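Local coordinates for protein formate dehydrogenase (PDB 6TTB) that probably oxidises formate to carbon dioxide, passing the hydride to the NAD that it binds in the cleft between its two domains, at residues I71-A74 and E78-D81. Sequence-based numbering, arbitrary orientation.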
loop_
_atom_site.group_PDB
_atom_site.type_symbol
_atom_site.label_atom_id
_atom_site.label_comp_id
_atom_site.label_asym_id
_atom_site.label_seq_id
_atom_site.Cartn_x
_atom_site.Cartn_y
_atom_site.Cartn_z
ATOM N N ILE A 71 29.211 25.034 -5.748
ATOM C CA ILE A 71 29.906 24.087 -4.903
ATOM C C ILE A 71 28.925 23.016 -4.431
ATOM O O ILE A 71 28.014 23.295 -3.631
ATOM C CB ILE A 71 30.491 24.818 -3.720
ATOM C CG1 ILE A 71 31.725 25.622 -4.123
ATOM C CG2 ILE A 71 30.756 23.845 -2.578
ATOM C CD1 ILE A 71 33.016 25.037 -3.567
ATOM N N ILE A 72 29.108 21.787 -4.916
ATOM C CA ILE A 72 28.354 20.715 -4.319
ATOM C C ILE A 72 29.173 20.128 -3.183
ATOM O O ILE A 72 30.365 19.955 -3.331
ATOM C CB ILE A 72 27.861 19.680 -5.343
ATOM C CG1 ILE A 72 27.984 18.255 -4.806
ATOM C CG2 ILE A 72 28.530 19.870 -6.688
ATOM N N LEU A 73 28.544 20.059 -2.001
ATOM C CA LEU A 73 29.100 19.427 -0.824
ATOM C C LEU A 73 28.622 17.986 -0.840
ATOM O O LEU A 73 27.406 17.696 -0.775
ATOM C CB LEU A 73 28.625 20.154 0.447
ATOM C CG LEU A 73 28.719 21.682 0.420
ATOM C CD1 LEU A 73 28.094 22.320 1.659
ATOM C CD2 LEU A 73 30.164 22.120 0.273
ATOM N N ALA A 74 29.575 17.110 -1.125
ATOM C CA ALA A 74 29.720 15.896 -0.360
ATOM C C ALA A 74 30.492 16.259 0.915
ATOM O O ALA A 74 31.714 16.123 0.949
ATOM C CB ALA A 74 30.415 14.823 -1.208
ATOM N N GLU A 78 31.088 20.354 8.492
ATOM C CA GLU A 78 32.560 20.428 8.524
ATOM C C GLU A 78 33.105 20.884 7.172
ATOM O O GLU A 78 33.997 21.746 7.115
ATOM C CB GLU A 78 33.245 19.142 9.020
ATOM N N ASP A 79 32.584 20.284 6.080
ATOM C CA ASP A 79 32.865 20.854 4.779
ATOM C C ASP A 79 31.861 21.951 4.456
ATOM O O ASP A 79 32.225 22.962 3.833
ATOM C CB ASP A 79 33.217 19.838 3.693
ATOM C CG ASP A 79 33.864 20.523 2.474
ATOM O OD1 ASP A 79 33.111 21.075 1.621
ATOM O OD2 ASP A 79 35.111 20.574 2.417
ATOM N N LEU A 80 30.673 21.851 5.046
ATOM C CA LEU A 80 29.785 23.014 5.074
ATOM C C LEU A 80 30.501 24.243 5.677
ATOM O O LEU A 80 30.502 25.319 5.077
ATOM C CB LEU A 80 28.497 22.666 5.818
ATOM C CG LEU A 80 27.409 23.754 5.808
ATOM C CD1 LEU A 80 27.075 24.190 4.409
ATOM C CD2 LEU A 80 26.154 23.283 6.518
ATOM N N ASP A 81 31.162 24.056 6.832
ATOM C CA ASP A 81 31.699 25.168 7.600
ATOM C C ASP A 81 32.624 26.050 6.737
ATOM O O ASP A 81 32.630 27.262 6.893
ATOM C CB ASP A 81 32.276 24.694 8.939
#
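Leu73 meets both Leu80 and Asp79 through its two methyl branches, one partner to each. The apolar part is a methyl-to-methyl contact: CD1 of Leu73 lies 3.5 Å from CD1 of Leu80, with the two side chains at about a right angle. Leu73 CD1 also rests over the turn backbone, 3.9 Å from Leu80 CA. Val36 and Leu38 of the neighbouring strand 34-38, together with His83, also touch Leu73, so this buried residue packs against that strand as well as the returning loop.

The second branch faces a polar group. Leu73 CD2 approaches OD1 of Asp79 at 3.4 Å, a van der Waals contact between methyl and carboxylate oxygen. With CG anti to the backbone N (chi1 -165°), the exposed Asp79 reaches obliquely across the leucine and presents OD1, not OD2, to CD2.

Within this chain strand 69-73 is an outermost strand of a five-stranded parallel sheet whose 2-1-3-4-5 order is flavodoxin-like, consistent with the catalytic domain of D-2-hydroxyacid dehydrogenases. Here the chain turns back before continuing to strand 89-92. No hydrogen bond or salt bridge joins 71-74 to 78-81, so this small contact implies apolar burial of two leucines rather than directional bonding.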